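Hydrogenase maturation factor (Thermoanaerobacter tengcongensis, PDB 3VTH) probably transfers the carbamoyl group of carbamoyl phosphate, in an ATP-dependent reaction, to the C-terminal cysteine of HypE during maturation of [NiFe]-hydrogenases. Local coordinates at residues Leu228-Asn231 / Ala237-Thr240; Glu260-Lys263 / Ile267-Pro270; Lys295-Ala298 / Thr303-Val306; Ser369-Asn374 / Arg385-Gln390; Asp602-Leu607 / Met622-Leu627. All coordinates share one frame; numbering follows the deposited sequence.

Contact 1. Residues Leu228-Asn231 / Ala237-Thr240; sequences LAVN and AVAT
With chi1 at -65°, Val230 sets CG1 opposite its own carbonyl carbon and wedges CG2 between backbone N and C, so that both methyls fan out over Ala237 and Val238. Val238 has chi1 at 172°, which places CG2 beside its backbone N and facing Val230 and Asn231. The two valines meet at about a right angle, CG2 of Val230 lying 4.0 Å from CG2 of Val238. Beside this pair, CB of Val230 rests 4.0 Å from CB of Ala237, and its CG1 comes 3.9 Å from the carbonyl O of Ala237. Alanine suits this place because its single methyl lets the helix approach closely, and the branched Val230 spreads over both Ala237 and Val238. Val238 CG2 also touches the backbone O of Asn231 at 3.9 Å. The amide of Asn231 is engaged elsewhere: OD1 accepts the backbone N-H of Leu233, holding the turn that leads into the helix. The contact is thus apolar packing at a beta-alpha connection, where the chain leaves strand 226-229, turns, and enters helix 235-245. Leu241 of that helix also packs on Val230, whose backbone pairs with Val326 of the neighbouring strand 325-329.

Contact 2. Residues Glu260-Lys263 / Ile267-Pro270; sequences EEVK and IVSP
Val268 is the centre of this small apolar cluster, touched by Val262 and by the aliphatic part of Lys263. Its CG2 meets CG1 of Val262 at 3.8 Å, the two side chains crossing at about a right angle, methyl against methyl. Lys263 comes in through the middle of its chain: CD lies 3.9 Å from CB of Val268 and 4.1 Å from CG2 of the same residue. That approach depends on a folded lysine. The chain bends at chi2 (-104°), and bends again at chi3 and chi4, carrying its methylenes over the valine while the amino group continues past it. A lysine fits at this margin because its long hydrocarbon portion can shield an apolar neighbour and still deliver its charge to the surface; NZ makes a long, weak ion pair with Glu273. Beta-branched valines, being short and stiff, give compact surfaces on the two sides of the turn.

In the next shell, Met256 and Leu308 pack on Val262, while Leu276 and Glu273 touch Val268. Ser269, its CB pointing away from the contact, is the N-cap of the next helix: its side chain caps a backbone N there and its own N-H bonds to the Glu272 carboxylate, as in a capping box. Pro270 suits the first turn of that helix, where no backbone N-H is required for the helical bonding. The contact therefore closes the connection between helix 259-265 and helix 270-277, with Leu286 of strand 283-287 touching both valines and Ile267 pairing through its backbone with Lys287.

Contact 3. Residues Lys295-Ala298 / Thr303-Val306; sequences KGIA and TLGV. With APC (diphosphomethylphosphonic acid adenosyl ester), chain F.
Ile297, reached through Lys295 and Gly296, is the first residue to touch the strand: its CG2 stands opposite the backbone N (chi1 -64°) and meets CD1 of Leu304 at 3.8 Å, the two side chains crossing at a slant. Gly296, just before it, has backbone angles (phi 86°) that favour glycine, since a CB would press on the carbonyl O of the preceding residue. Ala298 follows, with CB 3.8 Å from the same CD1 of Leu304 and 3.7 Å from the carbonyl O of Thr303. One leucine methyl is thus shared by two residues of the loop: the small alanine lets the backbone come near, and the branched isoleucine fills the space beside it.

Across the strand from this packing lies the adenine of APC. Its N6 donates to OG1 of Thr303 at 3.2 Å with an N-H...O angle of 156°, while the carbonyl O of Thr303 is 3.1 Å from N6. Threonine suits the edge of the pocket by offering a hydroxyl to the exocyclic amine. Gly305 is equally apt, because a CB there would come within 3.0 Å of N7. The loop is tied to helix 235-245 by Arg242, which bonds to Gly296 O, while strand 303-307 runs between strands 254-255 and 283-287 of the large mixed sheet.

Contact 4. Residues Ser369-Asn374 / Arg385-Gln390; sequences SVTSFN and RGYAPQ
Ser369 lays its CB and hydroxyl against the CD2 side of the Tyr387 ring, OG coming obliquely to within 3.4 Å of CD2 and CB to 3.8 Å of the same atom. The hydroxyl donates to the carbonyl O of Arg385 at 2.8 Å; OG stands above the carbonyl plane, with a C=O...O angle of 124°. Ser369 chi1 of -70° puts OG beside its own backbone N, facing segment 385-390. OG is also bonded to the backbone N of Ala384, so this buried hydroxyl serves two peptide groups, a task for which small serine is well suited. One water strengthens the junction: it accepts from Ser369 N at 2.9 Å and donates to Arg385 O at 2.8 Å, giving that carbonyl a second donor. The water also lies above one face of the Arg385 guanidinium, offset toward its rim; NH2 of that group forms a salt bridge with Asp368.

Farther along the strand, CG2 of Thr371 meets OH of Tyr387 at 4.0 Å, while the threonine hydroxyl turns to Glu378. Gly386 fits the bend, as its phi of 87° would drive a CB against the preceding carbonyl O, and Pro389 follows a cis peptide. Strand 370-374 pairs with strand 283-287 on one side and strand 377-378 on the other, and helix 270-277 packs on it through Leu275; segment 385-390 leads on to strand 392-393.

Contact 5. Residues Asp602-Leu607 / Met622-Leu627; sequences DAVAAL and MELESL. With AP2 (phosphomethylphosphonic acid adenosyl ester), chain H.
Two helices of the Kae1-like region, 597-607 and 619-626, pack together here beside the nucleotide AP2. The joint is made by Leu624, whose CD2 reaches CG1 of Val604 at 3.8 Å and CB of the same valine at 4.0 Å; the side chains cross at about a right angle. Leu624 directs CG opposite its backbone N (chi1 -168°), which brings the isobutyl group across to the other helix. Ala605 sits opposite it, its backbone N 4.3 Å from Leu624 CD2, and its small side chain permits the close approach of the helices. Leucine supplies the reach, valine a broad branched surface to receive it; Leu653, Ile656 and Phe673, from helices 649-662 and 666-692, also pack on Val604.

The next residue, Glu625, leaves the helix on another side. Its extended chain carries OE1 to N6 of AP2, which donates to it at 2.8 Å with an N-H...O angle of 146°, while OE2 takes the backbone N-H of Arg707. Both carboxylate oxygens are therefore engaged, which fixes the rotation of the group. A carboxylate acceptor matches the exocyclic amine N6, consistent with recognition of adenine.

Overall arrangement
Contacts 1 to 3 form a connected set within the nucleotide-binding YrdC-like region. Val238 of contact 1 touches contact 3 through CG1, 3.3 Å from Gly296 O, and through CG2, 3.8 Å from Ile297 CD1; Val262 CG2 of contact 2 lies 3.6 Å from Val306 CG1 of contact 3. Contacts 1, 3 and 4 all reach the large mixed sheet, and Val370 of contact 4 belongs to the APC pocket along with Thr303, Leu304 and Gly305 of contact 3. Contact 5 lies in the Kae1-like region, its centre about 18 Å from that of contact 3, yet Met622 touches APC and lies between the two adenines, Glu625 binds AP2, and the Leu624 side chain is about 14 Å from APC.

Contact 1. Residues Leu228-Asn231 / Ala237-Thr240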
# COMPACT_ATOMS: atom_id res chain seq x y z
N LEU A 228 -7.44 7.91 -15.34
CA LEU A 228 -8.52 8.65 -15.98
C LEU A 228 -8.78 9.83 -15.09
O LEU A 228 -8.89 9.69 -13.86
CB LEU A 228 -9.78 7.80 -16.08
CG LEU A 228 -9.67 6.57 -16.98
CD1 LEU A 228 -10.63 5.45 -16.54
CD2 LEU A 228 -9.87 6.97 -18.44
N ALA A 229 -8.89 11.00 -15.73
CA ALA A 229 -9.08 12.25 -15.03
C ALA A 229 -10.27 13.04 -15.56
O ALA A 229 -10.57 13.01 -16.77
CB ALA A 229 -7.81 13.10 -15.10
N VAL A 230 -10.96 13.71 -14.64
CA VAL A 230 -11.97 14.70 -14.95
C VAL A 230 -11.85 15.83 -13.94
O VAL A 230 -11.29 15.65 -12.87
CB VAL A 230 -13.45 14.14 -14.93
CG1 VAL A 230 -13.66 13.10 -16.01
CG2 VAL A 230 -13.86 13.60 -13.53
N ASN A 231 -12.42 16.99 -14.29
CA ASN A 231 -12.61 18.07 -13.33
C ASN A 231 -13.38 17.58 -12.09
O ASN A 231 -14.56 17.24 -12.18
CB ASN A 231 -13.39 19.21 -14.02
CG ASN A 231 -13.56 20.44 -13.14
OD1 ASN A 231 -13.28 20.43 -11.95
ND2 ASN A 231 -14.04 21.51 -13.75
N ALA A 237 -19.36 15.51 -15.23
CA ALA A 237 -18.15 14.84 -15.70
C ALA A 237 -17.85 13.64 -14.82
O ALA A 237 -17.48 12.57 -15.32
CB ALA A 237 -16.95 15.80 -15.72
N VAL A 238 -18.02 13.83 -13.51
CA VAL A 238 -17.81 12.77 -12.52
C VAL A 238 -18.83 11.66 -12.72
O VAL A 238 -18.46 10.48 -12.73
CB VAL A 238 -17.85 13.33 -11.07
CG1 VAL A 238 -17.82 12.20 -10.01
CG2 VAL A 238 -16.69 14.29 -10.85
N ALA A 239 -20.11 12.02 -12.87
CA ALA A 239 -21.17 11.06 -13.17
C ALA A 239 -20.87 10.26 -14.45
O ALA A 239 -21.09 9.05 -14.49
CB ALA A 239 -22.54 11.77 -13.29
N THR A 240 -20.38 10.93 -15.49
CA THR A 240 -20.05 10.25 -16.74
C THR A 240 -18.89 9.26 -16.57
O THR A 240 -18.93 8.15 -17.11
CB THR A 240 -19.74 11.28 -17.85
OG1 THR A 240 -20.87 12.13 -18.01
CG2 THR A 240 -19.42 10.58 -19.18

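Contact 2. Residues Glu260-Lys263 / Ile267-Pro270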
# COMPACT_ATOMS: atom_id res chain seq x y z
N GLU A 260 -1.80 24.26 0.14
CA GLU A 260 -2.75 25.36 0.29
C GLU A 260 -4.13 25.00 -0.29
O GLU A 260 -5.15 25.24 0.36
CB GLU A 260 -2.23 26.67 -0.32
CG GLU A 260 -3.05 27.89 0.12
CD GLU A 260 -2.70 29.20 -0.59
OE1 GLU A 260 -2.13 29.18 -1.71
OE2 GLU A 260 -3.03 30.26 -0.04
N GLU A 261 -4.16 24.43 -1.50
CA GLU A 261 -5.41 24.00 -2.10
C GLU A 261 -6.08 22.90 -1.25
O GLU A 261 -7.28 22.96 -0.99
CB GLU A 261 -5.22 23.55 -3.55
CG GLU A 261 -6.53 23.14 -4.22
CD GLU A 261 -6.50 23.11 -5.74
OE1 GLU A 261 -5.70 22.37 -6.35
OE2 GLU A 261 -7.33 23.83 -6.33
N VAL A 262 -5.30 21.92 -0.81
CA VAL A 262 -5.85 20.82 -0.01
C VAL A 262 -6.55 21.34 1.25
O VAL A 262 -7.64 20.88 1.60
CB VAL A 262 -4.76 19.77 0.36
CG1 VAL A 262 -5.36 18.61 1.16
CG2 VAL A 262 -4.11 19.23 -0.89
N LYS A 263 -5.94 22.33 1.91
CA LYS A 263 -6.46 22.90 3.16
C LYS A 263 -7.81 23.60 2.99
O LYS A 263 -8.49 23.87 4.00
CB LYS A 263 -5.46 23.90 3.76
CG LYS A 263 -4.12 23.32 4.19
CD LYS A 263 -4.04 23.16 5.67
CE LYS A 263 -2.81 23.86 6.23
NZ LYS A 263 -1.53 23.26 5.76
N ILE A 267 -8.92 18.96 6.55
CA ILE A 267 -8.07 19.13 7.71
C ILE A 267 -6.75 18.46 7.38
O ILE A 267 -6.73 17.32 6.92
CB ILE A 267 -8.72 18.48 8.97
CG1 ILE A 267 -10.00 19.25 9.35
CG2 ILE A 267 -7.71 18.40 10.14
CD1 ILE A 267 -10.88 18.58 10.44
N VAL A 268 -5.64 19.17 7.58
CA VAL A 268 -4.31 18.63 7.29
C VAL A 268 -3.38 18.91 8.47
O VAL A 268 -2.97 20.05 8.68
CB VAL A 268 -3.70 19.26 5.99
CG1 VAL A 268 -2.37 18.58 5.61
CG2 VAL A 268 -4.68 19.18 4.83
N SER A 269 -3.08 17.88 9.25
CA SER A 269 -2.12 17.98 10.35
C SER A 269 -0.69 18.11 9.83
O SER A 269 -0.43 17.83 8.66
CB SER A 269 -2.22 16.73 11.23
OG SER A 269 -1.72 15.61 10.52
N PRO A 270 0.26 18.50 10.71
CA PRO A 270 1.64 18.50 10.21
C PRO A 270 2.14 17.13 9.73
O PRO A 270 2.90 17.06 8.77
CB PRO A 270 2.45 19.00 11.41
CG PRO A 270 1.47 19.88 12.17
CD PRO A 270 0.15 19.15 12.03

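Contact 3. Residues Lys295-Ala298 / Thr303-Val306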
# COMPACT_ATOMS: atom_id res chain seq x y z
N LYS A 295 -20.51 16.44 -6.35
CA LYS A 295 -21.21 15.21 -5.96
C LYS A 295 -20.63 14.00 -6.70
O LYS A 295 -20.17 14.14 -7.84
CB LYS A 295 -22.72 15.31 -6.22
CG LYS A 295 -23.39 16.49 -5.53
CD LYS A 295 -24.91 16.28 -5.29
CE LYS A 295 -25.74 16.62 -6.53
NZ LYS A 295 -27.18 16.95 -6.21
N GLY A 296 -20.61 12.84 -6.06
CA GLY A 296 -20.06 11.64 -6.68
C GLY A 296 -18.56 11.45 -6.52
O GLY A 296 -17.99 10.53 -7.11
N ILE A 297 -17.91 12.32 -5.75
CA ILE A 297 -16.49 12.09 -5.46
C ILE A 297 -16.38 11.14 -4.26
O ILE A 297 -15.78 10.05 -4.36
CB ILE A 297 -15.70 13.42 -5.16
CG1 ILE A 297 -15.65 14.37 -6.38
CG2 ILE A 297 -14.30 13.14 -4.61
CD1 ILE A 297 -14.92 13.82 -7.57
N ALA A 298 -16.93 11.56 -3.13
CA ALA A 298 -16.86 10.76 -1.91
C ALA A 298 -18.11 10.96 -1.08
O ALA A 298 -18.04 11.32 0.11
CB ALA A 298 -15.59 11.10 -1.11
N THR A 303 -14.23 11.70 4.71
CA THR A 303 -12.84 11.82 4.27
C THR A 303 -12.72 11.97 2.75
O THR A 303 -13.61 11.56 2.01
CB THR A 303 -12.01 10.59 4.67
OG1 THR A 303 -12.60 9.42 4.08
CG2 THR A 303 -11.95 10.42 6.23
N LEU A 304 -11.61 12.55 2.31
CA LEU A 304 -11.27 12.65 0.90
C LEU A 304 -9.87 12.05 0.72
O LEU A 304 -9.01 12.23 1.58
CB LEU A 304 -11.24 14.13 0.52
CG LEU A 304 -11.88 14.74 -0.73
CD1 LEU A 304 -13.24 14.11 -1.12
CD2 LEU A 304 -12.04 16.27 -0.49
N GLY A 305 -9.65 11.34 -0.39
CA GLY A 305 -8.33 10.84 -0.73
C GLY A 305 -7.67 11.86 -1.63
O GLY A 305 -8.18 12.14 -2.72
N VAL A 306 -6.56 12.44 -1.17
CA VAL A 306 -5.92 13.54 -1.91
C VAL A 306 -4.45 13.26 -2.16
O VAL A 306 -3.76 12.78 -1.28
CB VAL A 306 -6.07 14.90 -1.16
CG1 VAL A 306 -5.51 16.05 -2.00
CG2 VAL A 306 -7.54 15.17 -0.87
PG APC F . -11.08 -0.34 -9.92
O1G APC F . -9.98 0.45 -10.58
O2G APC F . -12.41 0.37 -9.97
O3G APC F . -11.17 -1.78 -10.34
PB APC F . -9.90 0.52 -7.43
O1B APC F . -8.47 0.33 -7.85
O2B APC F . -10.20 0.15 -5.99
O3B APC F . -10.78 -0.48 -8.33
PA APC F . -9.22 3.54 -7.98
O1A APC F . -9.98 4.84 -8.13
O2A APC F . -8.23 3.26 -9.05
C3A APC F . -10.47 2.21 -7.81
O5' APC F . -8.37 3.52 -6.61
C5' APC F . -8.46 4.52 -5.60
C4' APC F . -8.49 3.83 -4.24
O4' APC F . -8.46 4.86 -3.25
C3' APC F . -9.80 3.05 -4.06
O3' APC F . -9.58 1.78 -3.41
C2' APC F . -10.60 3.93 -3.12
O2' APC F . -11.59 3.19 -2.38
C1' APC F . -9.51 4.63 -2.31
N9 APC F . -10.08 5.88 -1.83
C8 APC F . -10.32 7.01 -2.53
N7 APC F . -10.92 7.94 -1.74
C5 APC F . -11.07 7.38 -0.52
C6 APC F . -11.63 7.78 0.79
N6 APC F . -12.16 9.01 0.97
N1 APC F . -11.59 6.89 1.80
C2 APC F . -11.06 5.66 1.66
N3 APC F . -10.53 5.20 0.51
C4 APC F . -10.51 6.02 -0.58

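Contact 4. Residues Ser369-Asn374 / Arg385-Gln390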
# COMPACT_ATOMS: atom_id res chain seq x y z
N SER A 369 -0.29 4.63 -4.27
CA SER A 369 -0.43 4.22 -2.88
C SER A 369 -1.55 5.04 -2.22
O SER A 369 -1.86 6.14 -2.68
CB SER A 369 0.87 4.45 -2.11
OG SER A 369 1.86 3.53 -2.54
N VAL A 370 -2.16 4.47 -1.19
CA VAL A 370 -3.16 5.15 -0.39
C VAL A 370 -2.72 5.03 1.06
O VAL A 370 -2.50 3.93 1.55
CB VAL A 370 -4.58 4.55 -0.57
CG1 VAL A 370 -5.61 5.30 0.28
CG2 VAL A 370 -4.98 4.56 -2.07
N THR A 371 -2.60 6.16 1.74
CA THR A 371 -2.08 6.14 3.11
C THR A 371 -2.81 7.14 4.00
O THR A 371 -3.75 7.80 3.56
CB THR A 371 -0.56 6.36 3.14
OG1 THR A 371 -0.05 5.90 4.40
CG2 THR A 371 -0.22 7.85 2.93
N SER A 372 -2.41 7.21 5.27
CA SER A 372 -3.09 8.05 6.24
C SER A 372 -2.19 8.18 7.45
O SER A 372 -1.19 7.46 7.56
CB SER A 372 -4.41 7.39 6.69
OG SER A 372 -4.15 6.19 7.44
N PHE A 373 -2.55 9.07 8.37
CA PHE A 373 -1.83 9.17 9.63
C PHE A 373 -2.85 9.08 10.73
O PHE A 373 -3.82 9.84 10.75
CB PHE A 373 -1.03 10.48 9.73
CG PHE A 373 0.01 10.46 10.83
CD1 PHE A 373 1.31 10.03 10.57
CD2 PHE A 373 -0.33 10.86 12.12
CE1 PHE A 373 2.28 10.01 11.59
CE2 PHE A 373 0.63 10.84 13.16
CZ PHE A 373 1.94 10.40 12.88
N ASN A 374 -2.66 8.15 11.65
CA ASN A 374 -3.62 7.99 12.74
C ASN A 374 -2.96 7.32 13.94
O ASN A 374 -2.13 6.43 13.77
CB ASN A 374 -4.84 7.18 12.27
CG ASN A 374 -5.93 7.09 13.30
OD1 ASN A 374 -6.28 8.10 13.95
ND2 ASN A 374 -6.48 5.88 13.48
N ARG A 385 2.81 2.51 -5.48
CA ARG A 385 3.81 3.46 -6.02
C ARG A 385 4.47 4.31 -4.93
O ARG A 385 3.78 4.86 -4.05
CB ARG A 385 3.22 4.38 -7.10
CG ARG A 385 4.27 5.37 -7.69
CD ARG A 385 3.72 6.33 -8.74
NE ARG A 385 2.45 6.95 -8.36
CZ ARG A 385 2.31 7.94 -7.48
NH1 ARG A 385 3.35 8.49 -6.86
NH2 ARG A 385 1.08 8.41 -7.23
N GLY A 386 5.80 4.43 -4.99
CA GLY A 386 6.52 5.25 -4.01
C GLY A 386 6.91 4.52 -2.73
O GLY A 386 7.79 4.99 -2.01
N TYR A 387 6.29 3.36 -2.47
CA TYR A 387 6.62 2.51 -1.32
C TYR A 387 7.18 1.16 -1.78
O TYR A 387 8.32 0.82 -1.50
CB TYR A 387 5.40 2.28 -0.42
CG TYR A 387 4.92 3.52 0.31
CD1 TYR A 387 5.12 3.66 1.69
CD2 TYR A 387 4.31 4.57 -0.40
CE1 TYR A 387 4.70 4.81 2.36
CE2 TYR A 387 3.88 5.72 0.26
CZ TYR A 387 4.07 5.84 1.64
OH TYR A 387 3.62 6.98 2.29
N ALA A 388 6.36 0.38 -2.47
CA ALA A 388 6.83 -0.82 -3.13
C ALA A 388 7.75 -0.42 -4.28
O ALA A 388 7.51 0.58 -4.96
CB ALA A 388 5.66 -1.65 -3.66
N PRO A 389 8.79 -1.23 -4.54
CA PRO A 389 9.06 -2.53 -3.94
C PRO A 389 10.09 -2.50 -2.79
O PRO A 389 10.82 -3.48 -2.60
CB PRO A 389 9.65 -3.30 -5.11
CG PRO A 389 10.51 -2.23 -5.82
CD PRO A 389 9.74 -0.93 -5.64
N GLN A 390 10.18 -1.40 -2.06
CA GLN A 390 11.13 -1.35 -0.92
C GLN A 390 10.77 -2.47 0.06
O GLN A 390 9.59 -2.60 0.46
CB GLN A 390 11.11 0.02 -0.22
CG GLN A 390 12.04 0.12 1.02
CD GLN A 390 12.10 1.53 1.60
OE1 GLN A 390 11.69 2.50 0.98
NE2 GLN A 390 12.63 1.64 2.82
O HOH W 1 1.77 6.70 -4.53

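Contact 5. Residues Asp602-Leu607 / Met622-Leu627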
# COMPACT_ATOMS: atom_id res chain seq x y z
N ASP A 602 -21.96 -4.42 9.34
CA ASP A 602 -23.02 -4.43 8.30
C ASP A 602 -24.42 -4.61 8.90
O ASP A 602 -25.38 -3.97 8.46
CB ASP A 602 -22.77 -5.51 7.25
CG ASP A 602 -21.62 -5.17 6.30
OD1 ASP A 602 -21.14 -4.01 6.31
OD2 ASP A 602 -21.19 -6.08 5.57
N ALA A 603 -24.52 -5.47 9.91
CA ALA A 603 -25.80 -5.68 10.62
C ALA A 603 -26.33 -4.39 11.27
O ALA A 603 -27.52 -4.06 11.17
CB ALA A 603 -25.66 -6.80 11.67
N VAL A 604 -25.44 -3.66 11.95
CA VAL A 604 -25.79 -2.36 12.54
C VAL A 604 -26.23 -1.37 11.47
O VAL A 604 -27.27 -0.71 11.62
CB VAL A 604 -24.62 -1.75 13.35
CG1 VAL A 604 -24.96 -0.33 13.84
CG2 VAL A 604 -24.26 -2.67 14.52
N ALA A 605 -25.45 -1.25 10.39
CA ALA A 605 -25.77 -0.26 9.34
C ALA A 605 -27.16 -0.51 8.74
O ALA A 605 -27.93 0.44 8.52
CB ALA A 605 -24.70 -0.25 8.26
N ALA A 606 -27.48 -1.78 8.50
CA ALA A 606 -28.78 -2.18 7.95
C ALA A 606 -29.93 -1.91 8.93
O ALA A 606 -30.98 -1.41 8.55
CB ALA A 606 -28.76 -3.67 7.55
N LEU A 607 -29.69 -2.24 10.20
CA LEU A 607 -30.71 -2.12 11.23
C LEU A 607 -31.08 -0.69 11.50
O LEU A 607 -32.25 -0.40 11.76
CB LEU A 607 -30.25 -2.79 12.53
CG LEU A 607 -30.45 -4.30 12.57
CD1 LEU A 607 -29.71 -4.93 13.75
CD2 LEU A 607 -31.96 -4.65 12.63
N MET A 622 -17.78 1.88 6.34
CA MET A 622 -17.21 3.21 6.12
C MET A 622 -18.23 4.32 6.36
O MET A 622 -17.92 5.34 6.96
CB MET A 622 -16.64 3.30 4.69
CG MET A 622 -15.43 2.37 4.49
SD MET A 622 -14.93 2.25 2.75
CE MET A 622 -14.21 3.88 2.53
N GLU A 623 -19.46 4.11 5.89
CA GLU A 623 -20.49 5.14 6.06
C GLU A 623 -20.88 5.28 7.53
O GLU A 623 -21.06 6.39 8.02
CB GLU A 623 -21.70 4.85 5.18
CG GLU A 623 -21.38 4.97 3.68
CD GLU A 623 -22.61 4.82 2.80
OE1 GLU A 623 -23.75 4.83 3.33
OE2 GLU A 623 -22.44 4.70 1.57
N LEU A 624 -20.97 4.15 8.23
CA LEU A 624 -21.28 4.12 9.65
C LEU A 624 -20.24 4.89 10.47
O LEU A 624 -20.60 5.70 11.34
CB LEU A 624 -21.42 2.67 10.13
CG LEU A 624 -22.00 2.36 11.51
CD1 LEU A 624 -23.41 2.95 11.67
CD2 LEU A 624 -22.00 0.85 11.76
N GLU A 625 -18.96 4.68 10.16
CA GLU A 625 -17.88 5.42 10.79
C GLU A 625 -17.94 6.92 10.49
O GLU A 625 -17.76 7.75 11.38
CB GLU A 625 -16.49 4.86 10.38
CG GLU A 625 -15.32 5.54 11.14
CD GLU A 625 -13.93 5.31 10.51
OE1 GLU A 625 -13.83 4.60 9.49
OE2 GLU A 625 -12.94 5.86 11.03
N SER A 626 -18.20 7.26 9.23
CA SER A 626 -18.23 8.66 8.80
C SER A 626 -19.31 9.50 9.49
O SER A 626 -19.13 10.70 9.66
CB SER A 626 -18.42 8.79 7.29
OG SER A 626 -17.26 8.29 6.62
N LEU A 627 -20.42 8.88 9.86
CA LEU A 627 -21.53 9.66 10.42
C LEU A 627 -21.50 9.77 11.95
O LEU A 627 -22.36 10.42 12.55
CB LEU A 627 -22.87 9.12 9.91
CG LEU A 627 -23.19 7.65 10.18
CD1 LEU A 627 -23.70 7.44 11.61
CD2 LEU A 627 -24.25 7.15 9.17
PB AP2 H . -11.27 -10.15 4.81
O1B AP2 H . -12.44 -9.60 5.59
O2B AP2 H . -10.16 -10.76 5.61
O3B AP2 H . -11.72 -10.97 3.62
C3A AP2 H . -10.57 -8.66 4.06
PA AP2 H . -9.82 -7.48 5.23
O1A AP2 H . -9.14 -6.52 4.26
O2A AP2 H . -9.03 -8.08 6.36
O5' AP2 H . -11.08 -6.75 5.93
C5' AP2 H . -11.87 -5.88 5.13
C4' AP2 H . -13.14 -5.66 5.91
O4' AP2 H . -12.88 -4.79 7.02
C3' AP2 H . -14.21 -4.95 5.10
O3' AP2 H . -14.88 -5.87 4.23
C2' AP2 H . -15.08 -4.42 6.22
O2' AP2 H . -15.94 -5.49 6.63
C1' AP2 H . -14.07 -4.06 7.32
N9 AP2 H . -13.87 -2.58 7.28
C8 AP2 H . -13.34 -1.85 6.27
N7 AP2 H . -13.36 -0.52 6.55
C5 AP2 H . -13.92 -0.38 7.76
C6 AP2 H . -14.26 0.75 8.66
N6 AP2 H . -13.99 2.04 8.31
N1 AP2 H . -14.87 0.46 9.84
C2 AP2 H . -15.13 -0.81 10.23
N3 AP2 H . -14.86 -1.88 9.45
C4 AP2 H . -14.27 -1.73 8.23